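Local coordinates for uncharacterized protein ScGH5_18 (PDB 7LR8) that probably hydrolyses the beta-1,4 bond of the Man-GlcNAc disaccharide from the N-glycan core, as a family GH5 glycoside hydrolase, at residues 14-19 / 345-350; 59-64 / 68-73; 384-389 / 394-399; 99-104 / 318-323. The protein carries 1 engineered substitution. All coordinates share one frame; numbering follows the deposited sequence. Where two conformers were deposited one is given.

Contact 1. Residues 14-19 / 345-350; sequences PRFGVN and RWRTET
Pro14, just before strand 15-19, and Phe16 on it meet Trp346 of helix 334-349 from the same side of its indole, Pro14 over the face and Phe16 obliquely. Pro14 CD lies over the benzo part, 3.4 Å from Trp346 CZ2, and Pro14 CG above the rim near CE2 and NE1. Phe16 approaches with the CE2-CZ edge of its ring: CE2 lies 3.9 Å from Trp346 CE3, and the plane of the phenyl is inclined 57° to the five-membered ring. The indole is presented this way because CG of Trp346 stands anti to the backbone N (chi1 -174°).

The second kind of contact involves charge. The extended chain of Arg347 brings NH2 to 3.9 Å from Phe16 CD2, at the phenyl edge, with guanidinium and ring planes almost perpendicular. The same NH2 forms a salt bridge with Asp51, which also accepts a hydrogen bond from Phe16 N. Leu293 of helix 281-293 adds apolar contacts to Pro14, Phe16 and Trp346.

No hydrogen bond links the two segments, so strand 15-19 and the end of helix 334-349 are joined by apolar packing, with the arginine's charge directed to an aspartate beside it.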
# COMPACT_ATOMS: atom_id res chain seq x y z
N PRO B 14 38.49 1.05 -1.65
CA PRO B 14 37.12 1.38 -1.26
C PRO B 14 36.47 2.36 -2.22
O PRO B 14 37.11 3.30 -2.71
CB PRO B 14 37.29 2.00 0.14
CG PRO B 14 38.62 2.59 0.09
CD PRO B 14 39.45 1.60 -0.68
N ARG B 15 35.18 2.15 -2.46
CA ARG B 15 34.35 3.02 -3.28
C ARG B 15 33.53 3.95 -2.38
O ARG B 15 33.30 3.68 -1.20
CB ARG B 15 33.44 2.20 -4.18
CG ARG B 15 34.20 1.10 -4.91
CD ARG B 15 33.39 0.54 -6.03
NE ARG B 15 32.69 1.61 -6.73
CZ ARG B 15 32.17 1.50 -7.94
NH1 ARG B 15 32.27 0.35 -8.61
NH2 ARG B 15 31.55 2.54 -8.49
N PHE B 16 33.08 5.05 -2.97
CA PHE B 16 32.36 6.09 -2.24
C PHE B 16 31.09 6.43 -3.00
O PHE B 16 31.12 6.68 -4.20
CB PHE B 16 33.25 7.32 -2.05
CG PHE B 16 34.50 7.05 -1.25
CD1 PHE B 16 34.47 7.06 0.13
CD2 PHE B 16 35.71 6.75 -1.89
CE1 PHE B 16 35.61 6.80 0.88
CE2 PHE B 16 36.85 6.48 -1.15
CZ PHE B 16 36.80 6.51 0.24
N GLY B 17 29.96 6.46 -2.29
CA GLY B 17 28.70 6.71 -2.95
C GLY B 17 27.66 7.19 -1.98
O GLY B 17 27.95 7.46 -0.81
N VAL B 18 26.43 7.34 -2.49
CA VAL B 18 25.32 7.81 -1.67
C VAL B 18 24.09 6.97 -1.95
O VAL B 18 23.91 6.43 -3.05
CB VAL B 18 24.99 9.30 -1.88
CG1 VAL B 18 26.12 10.17 -1.40
CG2 VAL B 18 24.68 9.58 -3.35
N ASN B 19 23.24 6.85 -0.93
CA ASN B 19 21.88 6.39 -1.11
C ASN B 19 21.06 7.53 -1.68
O ASN B 19 20.97 8.59 -1.06
CB ASN B 19 21.31 5.91 0.22
CG ASN B 19 22.01 4.68 0.72
OD1 ASN B 19 21.69 3.58 0.31
ND2 ASN B 19 23.01 4.86 1.58
N ARG B 345 40.51 13.38 -0.08
CA ARG B 345 41.72 13.02 0.64
C ARG B 345 42.13 11.59 0.33
O ARG B 345 43.30 11.32 0.01
CB ARG B 345 41.50 13.21 2.14
CG ARG B 345 42.71 12.98 3.03
CD ARG B 345 42.26 12.92 4.49
NE ARG B 345 41.22 13.90 4.78
CZ ARG B 345 40.18 13.68 5.59
NH1 ARG B 345 40.04 12.51 6.19
NH2 ARG B 345 39.27 14.64 5.78
N TRP B 346 41.18 10.66 0.39
CA TRP B 346 41.50 9.27 0.07
C TRP B 346 41.96 9.13 -1.38
O TRP B 346 42.97 8.46 -1.65
CB TRP B 346 40.32 8.35 0.35
CG TRP B 346 40.74 6.93 0.15
CD1 TRP B 346 41.21 6.06 1.10
CD2 TRP B 346 40.82 6.23 -1.11
NE1 TRP B 346 41.55 4.86 0.51
CE2 TRP B 346 41.32 4.94 -0.84
CE3 TRP B 346 40.50 6.57 -2.43
CZ2 TRP B 346 41.51 3.99 -1.84
CZ3 TRP B 346 40.69 5.63 -3.42
CH2 TRP B 346 41.19 4.35 -3.12
N ARG B 347 41.24 9.73 -2.32
CA ARG B 347 41.62 9.61 -3.73
C ARG B 347 42.98 10.25 -4.01
O ARG B 347 43.70 9.81 -4.92
CB ARG B 347 40.56 10.23 -4.65
CG ARG B 347 39.17 9.60 -4.56
CD ARG B 347 38.32 9.94 -5.79
NE ARG B 347 36.90 9.61 -5.62
CZ ARG B 347 36.41 8.37 -5.64
NH1 ARG B 347 37.23 7.34 -5.80
NH2 ARG B 347 35.11 8.16 -5.49
N THR B 348 43.35 11.28 -3.24
CA THR B 348 44.63 11.94 -3.47
C THR B 348 45.79 11.16 -2.87
O THR B 348 46.83 11.00 -3.51
CB THR B 348 44.60 13.36 -2.89
OG1 THR B 348 43.55 14.12 -3.52
CG2 THR B 348 45.94 14.07 -3.12
N GLU B 349 45.61 10.64 -1.66
CA GLU B 349 46.71 10.00 -0.95
C GLU B 349 46.74 8.49 -1.11
O GLU B 349 47.79 7.88 -0.85
CB GLU B 349 46.67 10.37 0.54
CG GLU B 349 46.70 11.88 0.80
CD GLU B 349 48.03 12.55 0.42
OE1 GLU B 349 48.15 13.78 0.64
OE2 GLU B 349 48.95 11.87 -0.08
N THR B 350 45.64 7.87 -1.55
CA THR B 350 45.41 6.43 -1.65
C THR B 350 46.21 5.66 -0.60
O THR B 350 47.10 4.88 -0.95
CB THR B 350 45.76 5.92 -3.05
OG1 THR B 350 47.08 6.36 -3.41
CG2 THR B 350 44.76 6.45 -4.08

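Contact 2. Residues 59-64 / 68-73; sequences WPVFQP and LIRPRA. With SO4 (sulfate ion), chain K.
Arg70 makes both hydrogen bonds that tie together the turn between helix 59-62 and helix 71-86. Its backbone N donates to Phe62 O over 2.9 Å, and its NH1 donates to Val61 O over 3.0 Å with an N-H...O angle of 162°. That carbonyl lies in the guanidinium plane, whereas NH1 stands above the plane of the carbonyl. The bend at chi3 (50°) folds the arginine back over the end of helix 59-62. Its NE forms a salt bridge with Asp32 of the second subunit. Within 59-64, Trp59 NE1 donates to Gln63 OE1 (2.7 Å) in the indole plane. On helix 71-86, Arg72 NE and NH2 grip O1 and O3 of a sulfate, probably from the crystallisation liquor.

A weaker polar contact follows: Gln63 CA approaches Leu68 O at 3.3 Å, a CA-H...O contact.

In the packing, Ala73 CB sits squarely over the centre of the Phe62 ring, 3.5 Å from its centroid, a CH-pi contact. Pro64 meets Arg70 nearly at right angles, its CG 3.9 Å from Arg70 CD. Gln63 NE2, hydrogen-bonded to Arg66 O and Gly127 O, packs 3.8 Å from Ile69 CG1.

Arg70 thus acts within the chain and between subunits: N and NH1 hold the turn, while NE directs the guanidinium to Asp32 of the second subunit.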
# COMPACT_ATOMS: atom_id res chain seq x y z
N TRP B 59 8.29 -1.06 -4.56
CA TRP B 59 7.77 -2.35 -5.02
C TRP B 59 6.31 -2.31 -5.43
O TRP B 59 6.00 -2.76 -6.55
CB TRP B 59 8.05 -3.39 -3.93
CG TRP B 59 7.61 -4.81 -4.25
CD1 TRP B 59 7.51 -5.40 -5.49
CD2 TRP B 59 7.25 -5.82 -3.30
NE1 TRP B 59 7.09 -6.71 -5.36
CE2 TRP B 59 6.90 -6.99 -4.03
CE3 TRP B 59 7.15 -5.85 -1.90
CZ2 TRP B 59 6.50 -8.17 -3.41
CZ3 TRP B 59 6.75 -7.03 -1.29
CH2 TRP B 59 6.42 -8.17 -2.04
N PRO B 60 5.36 -1.78 -4.63
CA PRO B 60 3.96 -1.77 -5.10
C PRO B 60 3.74 -0.93 -6.34
O PRO B 60 2.79 -1.19 -7.09
CB PRO B 60 3.17 -1.21 -3.91
CG PRO B 60 4.11 -1.26 -2.73
CD PRO B 60 5.49 -1.13 -3.31
N VAL B 61 4.57 0.09 -6.58
CA VAL B 61 4.44 0.86 -7.81
C VAL B 61 4.99 0.07 -9.00
O VAL B 61 4.44 0.14 -10.11
CB VAL B 61 5.14 2.22 -7.65
CG1 VAL B 61 5.18 2.98 -8.97
CG2 VAL B 61 4.43 3.02 -6.58
N PHE B 62 6.06 -0.70 -8.80
CA PHE B 62 6.63 -1.48 -9.89
C PHE B 62 5.83 -2.75 -10.16
O PHE B 62 5.74 -3.18 -11.32
CB PHE B 62 8.08 -1.84 -9.57
CG PHE B 62 9.06 -0.75 -9.90
CD1 PHE B 62 8.95 0.51 -9.33
CD2 PHE B 62 10.09 -0.98 -10.80
CE1 PHE B 62 9.87 1.51 -9.65
CE2 PHE B 62 11.00 0.01 -11.11
CZ PHE B 62 10.88 1.26 -10.53
N GLN B 63 5.23 -3.35 -9.14
CA GLN B 63 4.51 -4.62 -9.27
C GLN B 63 3.16 -4.51 -8.58
O GLN B 63 2.94 -5.11 -7.52
CB GLN B 63 5.34 -5.77 -8.69
CG GLN B 63 4.83 -7.17 -9.07
CD GLN B 63 5.76 -8.28 -8.59
OE1 GLN B 63 6.55 -8.08 -7.68
NE2 GLN B 63 5.66 -9.45 -9.22
N PRO B 64 2.23 -3.74 -9.15
CA PRO B 64 0.96 -3.45 -8.45
C PRO B 64 0.04 -4.65 -8.37
O PRO B 64 -0.89 -4.63 -7.55
CB PRO B 64 0.33 -2.34 -9.30
CG PRO B 64 0.92 -2.58 -10.69
CD PRO B 64 2.34 -2.98 -10.41
N LEU B 68 1.72 -8.36 -12.82
CA LEU B 68 1.96 -7.17 -13.64
C LEU B 68 3.18 -6.45 -13.08
O LEU B 68 3.10 -5.79 -12.05
CB LEU B 68 0.74 -6.25 -13.67
CG LEU B 68 0.98 -4.88 -14.31
CD1 LEU B 68 1.50 -5.01 -15.73
CD2 LEU B 68 -0.30 -4.07 -14.29
N ILE B 69 4.32 -6.60 -13.76
CA ILE B 69 5.51 -5.79 -13.53
C ILE B 69 5.51 -4.73 -14.62
O ILE B 69 5.65 -5.04 -15.81
CB ILE B 69 6.78 -6.64 -13.57
CG1 ILE B 69 6.71 -7.73 -12.50
CG2 ILE B 69 8.02 -5.76 -13.37
CD1 ILE B 69 7.72 -8.84 -12.71
N ARG B 70 5.30 -3.48 -14.22
CA ARG B 70 5.00 -2.44 -15.17
C ARG B 70 6.20 -2.14 -16.07
O ARG B 70 7.26 -1.73 -15.56
CB ARG B 70 4.58 -1.18 -14.42
CG ARG B 70 3.17 -1.30 -13.81
CD ARG B 70 2.82 -0.04 -13.01
NE ARG B 70 3.08 1.16 -13.80
CZ ARG B 70 3.96 2.11 -13.49
NH1 ARG B 70 4.70 2.03 -12.39
NH2 ARG B 70 4.10 3.16 -14.30
N PRO B 71 6.06 -2.32 -17.38
CA PRO B 71 7.17 -1.98 -18.30
C PRO B 71 7.66 -0.55 -18.15
O PRO B 71 8.87 -0.31 -18.29
CB PRO B 71 6.55 -2.24 -19.68
CG PRO B 71 5.51 -3.31 -19.44
CD PRO B 71 4.92 -2.93 -18.08
N ARG B 72 6.78 0.41 -17.87
CA ARG B 72 7.20 1.81 -17.78
C ARG B 72 8.08 2.05 -16.57
O ARG B 72 9.02 2.86 -16.62
CB ARG B 72 5.97 2.72 -17.73
CG ARG B 72 6.30 4.22 -17.72
CD ARG B 72 5.06 5.01 -17.32
NE ARG B 72 5.19 6.43 -17.64
CZ ARG B 72 4.32 7.36 -17.25
NH1 ARG B 72 3.26 7.03 -16.52
NH2 ARG B 72 4.53 8.63 -17.58
N ALA B 73 7.78 1.39 -15.45
CA ALA B 73 8.61 1.53 -14.26
C ALA B 73 10.00 0.98 -14.51
O ALA B 73 11.01 1.59 -14.11
CB ALA B 73 7.95 0.82 -13.08
S SO4 K . 7.98 8.34 -18.65
O1 SO4 K . 7.58 6.96 -18.91
O2 SO4 K . 8.87 8.79 -19.72
O3 SO4 K . 6.80 9.20 -18.61
O4 SO4 K . 8.69 8.43 -17.38

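Contact 3. Residues 384-389 / 394-399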
# COMPACT_ATOMS: atom_id res chain seq x y z
N GLU B 384 31.43 -3.50 24.05
CA GLU B 384 32.25 -2.64 24.91
C GLU B 384 33.72 -3.04 24.88
O GLU B 384 34.60 -2.18 24.91
CB GLU B 384 31.71 -2.65 26.34
CG GLU B 384 30.22 -2.32 26.40
CD GLU B 384 29.79 -1.67 27.70
OE1 GLU B 384 30.40 -1.94 28.75
OE2 GLU B 384 28.82 -0.88 27.67
N ALA B 385 34.00 -4.34 24.80
CA ALA B 385 35.40 -4.76 24.68
C ALA B 385 36.00 -4.28 23.36
O ALA B 385 37.18 -3.90 23.32
CB ALA B 385 35.53 -6.27 24.82
N PHE B 386 35.22 -4.30 22.28
CA PHE B 386 35.74 -3.83 21.00
C PHE B 386 36.06 -2.34 21.06
O PHE B 386 37.09 -1.89 20.55
CB PHE B 386 34.73 -4.10 19.87
CG PHE B 386 35.24 -3.73 18.49
CD1 PHE B 386 35.14 -2.42 18.03
CD2 PHE B 386 35.80 -4.69 17.66
CE1 PHE B 386 35.62 -2.07 16.76
CE2 PHE B 386 36.28 -4.36 16.39
CZ PHE B 386 36.18 -3.05 15.94
N MET B 387 35.17 -1.57 21.69
CA MET B 387 35.40 -0.13 21.78
C MET B 387 36.58 0.20 22.68
O MET B 387 37.28 1.18 22.43
CB MET B 387 34.14 0.57 22.28
CG MET B 387 32.98 0.49 21.28
SD MET B 387 33.47 1.05 19.63
CE MET B 387 31.96 0.71 18.70
N ARG B 388 36.82 -0.60 23.72
CA ARG B 388 37.97 -0.33 24.58
C ARG B 388 39.27 -0.66 23.86
O ARG B 388 40.23 0.12 23.92
CB ARG B 388 37.86 -1.13 25.89
N LEU B 389 39.31 -1.79 23.15
CA LEU B 389 40.48 -2.09 22.33
C LEU B 389 40.71 -1.00 21.29
O LEU B 389 41.85 -0.63 21.00
CB LEU B 389 40.31 -3.45 21.64
CG LEU B 389 40.48 -4.70 22.50
CD1 LEU B 389 39.96 -5.91 21.73
CD2 LEU B 389 41.93 -4.89 22.89
N ALA B 394 44.47 -0.59 19.53
CA ALA B 394 44.76 -1.95 19.11
C ALA B 394 44.20 -2.30 17.74
O ALA B 394 44.53 -3.37 17.22
CB ALA B 394 44.22 -2.95 20.14
N ARG B 395 43.36 -1.45 17.15
CA ARG B 395 42.77 -1.69 15.84
C ARG B 395 42.21 -3.12 15.72
O ARG B 395 42.64 -3.89 14.87
CB ARG B 395 43.79 -1.42 14.74
CG ARG B 395 44.50 -0.05 14.85
CD ARG B 395 45.42 0.25 13.63
NE ARG B 395 44.68 0.08 12.38
CZ ARG B 395 44.86 -0.93 11.53
NH1 ARG B 395 45.79 -1.84 11.77
NH2 ARG B 395 44.11 -1.02 10.44
N PRO B 396 41.25 -3.48 16.57
CA PRO B 396 40.80 -4.88 16.62
C PRO B 396 39.99 -5.28 15.40
O PRO B 396 39.25 -4.48 14.82
CB PRO B 396 39.94 -4.92 17.88
CG PRO B 396 39.38 -3.52 17.99
CD PRO B 396 40.52 -2.63 17.53
N THR B 397 40.14 -6.55 15.00
CA THR B 397 39.13 -7.25 14.23
C THR B 397 38.38 -8.18 15.18
O THR B 397 38.54 -8.10 16.40
CB THR B 397 39.73 -8.00 13.03
OG1 THR B 397 38.67 -8.52 12.21
CG2 THR B 397 40.62 -9.15 13.48
N THR B 398 37.56 -9.08 14.63
CA THR B 398 36.83 -10.05 15.44
C THR B 398 37.05 -11.45 14.89
O THR B 398 37.40 -11.64 13.72
CB THR B 398 35.31 -9.74 15.51
OG1 THR B 398 34.70 -9.88 14.21
CG2 THR B 398 35.08 -8.33 16.02
N VAL B 399 36.85 -12.44 15.76
CA VAL B 399 36.95 -13.85 15.38
C VAL B 399 35.92 -14.63 16.19
O VAL B 399 35.71 -14.35 17.37
CB VAL B 399 38.39 -14.39 15.61
CG1 VAL B 399 38.77 -14.37 17.08
CG2 VAL B 399 38.53 -15.80 15.03
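Phe386 and Pro396 form the tight part of this contact. Pro396 CG rests over one face of the phenyl ring, displaced toward its rim and 3.8 Å from the centroid, a CH-pi contact. CE2 of the same ring approaches Pro396 O at 3.4 Å, and that oxygen accepts a hydrogen bond from Arg356. The ring reaches the proline because CG of Phe386 is anti to its backbone N (chi1 -176°). Leu389 closes on the proline from the next helical turn, its CB 3.8 Å from Pro396 CG. Replacing Phe386 by alanine would probably leave Pro396 CG without the aromatic face beneath it and open a gap beside Thr398 CG2.

Toward the more exposed end the fit is looser. Leu389 CD2 and Ala394 CB are 4.1 Å apart, and the link there is mainly polar: Ala394 N donates to Leu389 O over 3.0 Å as the chain leaves the helix. Arg395 points its CB away, its guanidinium bonded to Arg354 O and salt-bridged to Asp294.

The contact belongs to a beta-alpha-beta unit, in which helix 381-391 connects the parallel strands 358-362 and 397-400; Tyr248 of helix 240-253 meets the Phe386 ring, and helix 407-413 packs on Val399.

Contact 4. Residues 99-104 / 318-323. With BMA (beta-D-mannopyranose), chain D; NAG (2-acetamido-2-deoxy-beta-D-glucopyranose), chain C.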
# COMPACT_ATOMS: atom_id res chain seq x y z
N HIS B 99 10.43 -1.64 3.08
CA HIS B 99 10.58 -0.60 4.10
C HIS B 99 11.47 0.54 3.63
O HIS B 99 12.57 0.31 3.12
CB HIS B 99 11.15 -1.18 5.38
CG HIS B 99 11.14 -0.19 6.50
ND1 HIS B 99 10.00 0.07 7.23
CD2 HIS B 99 12.08 0.67 6.96
CE1 HIS B 99 10.26 1.00 8.13
NE2 HIS B 99 11.51 1.39 7.98
N LEU B 100 11.01 1.77 3.84
CA LEU B 100 11.84 2.95 3.62
C LEU B 100 11.49 4.03 4.64
O LEU B 100 10.37 4.54 4.62
CB LEU B 100 11.66 3.49 2.20
CG LEU B 100 12.34 2.74 1.04
CD1 LEU B 100 11.80 3.23 -0.30
CD2 LEU B 100 13.85 2.89 1.12
N SER B 101 12.46 4.38 5.49
CA SER B 101 12.40 5.59 6.32
C SER B 101 11.12 5.66 7.16
O SER B 101 10.49 6.71 7.26
CB SER B 101 12.54 6.84 5.46
OG SER B 101 13.64 6.74 4.58
N SER B 102 10.76 4.53 7.78
CA SER B 102 9.67 4.30 8.74
C SER B 102 8.37 3.86 8.07
O SER B 102 7.45 3.45 8.78
CB SER B 102 9.37 5.50 9.65
OG SER B 102 8.58 6.47 8.98
N PHE B 103 8.27 3.94 6.75
CA PHE B 103 7.10 3.52 6.00
C PHE B 103 7.28 2.14 5.37
O PHE B 103 8.32 1.84 4.77
CB PHE B 103 6.78 4.51 4.88
CG PHE B 103 6.48 5.90 5.37
CD1 PHE B 103 5.22 6.23 5.82
CD2 PHE B 103 7.49 6.87 5.40
CE1 PHE B 103 4.95 7.51 6.29
CE2 PHE B 103 7.22 8.15 5.85
CZ PHE B 103 5.95 8.46 6.31
N ASP B 104 6.24 1.31 5.47
CA ASP B 104 6.17 0.03 4.77
C ASP B 104 5.33 0.20 3.51
O ASP B 104 4.16 0.59 3.59
CB ASP B 104 5.53 -1.05 5.66
CG ASP B 104 6.43 -1.50 6.79
OD1 ASP B 104 7.68 -1.33 6.71
OD2 ASP B 104 5.87 -2.05 7.76
N GLU B 318 11.27 12.86 12.78
CA GLU B 318 11.98 14.12 12.60
C GLU B 318 13.36 13.93 12.00
O GLU B 318 13.77 14.66 11.08
CB GLU B 318 12.07 14.85 13.94
CG GLU B 318 13.10 15.94 13.99
CD GLU B 318 12.92 16.94 12.88
OE1 GLU B 318 11.76 17.18 12.49
OE2 GLU B 318 13.94 17.50 12.42
N LEU B 319 14.10 12.92 12.48
CA LEU B 319 15.48 12.71 12.05
C LEU B 319 15.61 12.51 10.54
O LEU B 319 16.63 12.89 9.96
CB LEU B 319 16.08 11.52 12.80
CG LEU B 319 15.61 10.08 12.53
CD1 LEU B 319 16.38 9.43 11.37
CD2 LEU B 319 15.77 9.25 13.79
N GLU B 320 14.60 11.94 9.88
CA GLU B 320 14.77 11.56 8.48
C GLU B 320 14.96 12.76 7.56
O GLU B 320 15.63 12.66 6.52
CB GLU B 320 13.55 10.76 7.99
CG GLU B 320 13.29 9.46 8.74
CD GLU B 320 14.21 8.33 8.32
OE1 GLU B 320 15.01 8.50 7.38
OE2 GLU B 320 14.14 7.25 8.95
N TYR B 321 14.37 13.91 7.91
CA TYR B 321 14.30 15.01 6.96
C TYR B 321 15.67 15.59 6.65
O TYR B 321 15.92 16.01 5.51
CB TYR B 321 13.39 16.12 7.48
CG TYR B 321 11.92 15.74 7.53
CD1 TYR B 321 11.14 15.71 6.37
CD2 TYR B 321 11.32 15.43 8.74
CE1 TYR B 321 9.81 15.38 6.43
CE2 TYR B 321 10.00 15.08 8.80
CZ TYR B 321 9.25 15.07 7.65
OH TYR B 321 7.92 14.73 7.71
N SER B 322 16.58 15.62 7.62
CA SER B 322 17.86 16.30 7.42
C SER B 322 19.04 15.33 7.35
O SER B 322 20.15 15.67 7.74
CB SER B 322 18.08 17.33 8.53
OG SER B 322 17.07 18.32 8.48
N LEU B 323 18.81 14.12 6.82
CA LEU B 323 19.88 13.15 6.61
C LEU B 323 20.69 13.42 5.34
O LEU B 323 21.67 12.72 5.09
CB LEU B 323 19.31 11.73 6.57
CG LEU B 323 18.95 11.23 7.98
CD1 LEU B 323 18.36 9.84 7.98
CD2 LEU B 323 20.18 11.30 8.88
C1 BMA D . 17.49 2.80 7.52
C2 BMA D . 17.21 3.11 6.02
C3 BMA D . 15.97 3.97 5.92
C4 BMA D . 16.03 5.16 6.97
C5 BMA D . 17.43 5.25 7.64
C6 BMA D . 17.52 6.31 8.72
O2 BMA D . 17.02 1.92 5.26
O3 BMA D . 14.77 3.16 6.05
O4 BMA D . 15.76 6.36 6.29
O5 BMA D . 17.74 4.00 8.29
O6 BMA D . 16.56 5.95 9.74
C1 NAG C . 14.97 1.25 11.95
C2 NAG C . 14.08 2.11 11.06
C3 NAG C . 14.52 2.00 9.59
C4 NAG C . 16.01 2.27 9.44
C5 NAG C . 16.77 1.35 10.40
C6 NAG C . 18.27 1.51 10.40
C7 NAG C . 11.68 2.54 11.45
C8 NAG C . 10.32 1.92 11.59
N2 NAG C . 12.69 1.70 11.21
O1 NAG C . 14.63 1.46 13.28
O3 NAG C . 13.77 2.91 8.79
O4 NAG C . 16.37 2.05 8.08
O5 NAG C . 16.33 1.60 11.74
O6 NAG C . 18.88 0.51 11.19
O7 NAG C . 11.86 3.76 11.54
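The glycan pocket is lined here by a two-stranded beta hairpin, 99-104, closed by a type I' turn from Leu100 to Phe103, and by the loop 318-323; the two meet mainly through the bound mannose. Their direct contact is small: Ser101 CB lies 3.5 Å from Glu320 OE1. The sugar does the bridging. Ser101 N donates to BMA O3 (2.7 Å), while Glu320 takes hydrogen bonds with both carboxylate oxygens, OE1 from BMA O4 (2.5 Å) and OE2 from BMA O6 (2.9 Å). A bend at chi2 (-78°) brings the Glu320 carboxylate up to these two hydroxyls. Leu323 CD1 adds an apolar touch at BMA C6.

His99 binds the neighbouring GlcNAc. Its NE2 is hydrogen-bonded to NAG O3 (2.8 Å) at the edge of the imidazole, and ND1 donates to Asp104 OD1 at 2.8 Å in the ring plane, nearly straight at 172°. The bonds at both nitrogens should hold the ring in its rotation, and the carboxylate would be expected to polarise it. A leucine in place of His99 is likely to leave NAG O3 without this partner and Asp104 OD1 without its ring N-H.

Trp304, at the end of strand 298-304 and also part of the glycan pocket, touches Ser101 and Leu323; the hairpin follows strand 90-94, and Phe103 stacks on His114 of the second subunit.

Contacts 1 and 4 both join parts of the barrel that are far apart in sequence: contact 1 the first strand to helix 334-349, contact 4 the hairpin after strand 90-94 to the loop that precedes that helix. Contacts 2, 3 and 4 are buried, contact 2 next to the second subunit, and contact 1 only partly so. Contact 1 is apolar; contact 4 is polar, its two segments bridged by sugar. Contact 4 also touches the second subunit, though contact 2 holds a local turn through an arginine instead of a ligand. Contact 3 joins helix 381-391 to the edge strand 397-400 of the separate three-stranded parallel sheet, about 45 Å between centres from contact 2. Proline-aromatic packing recurs in contacts 1 and 3.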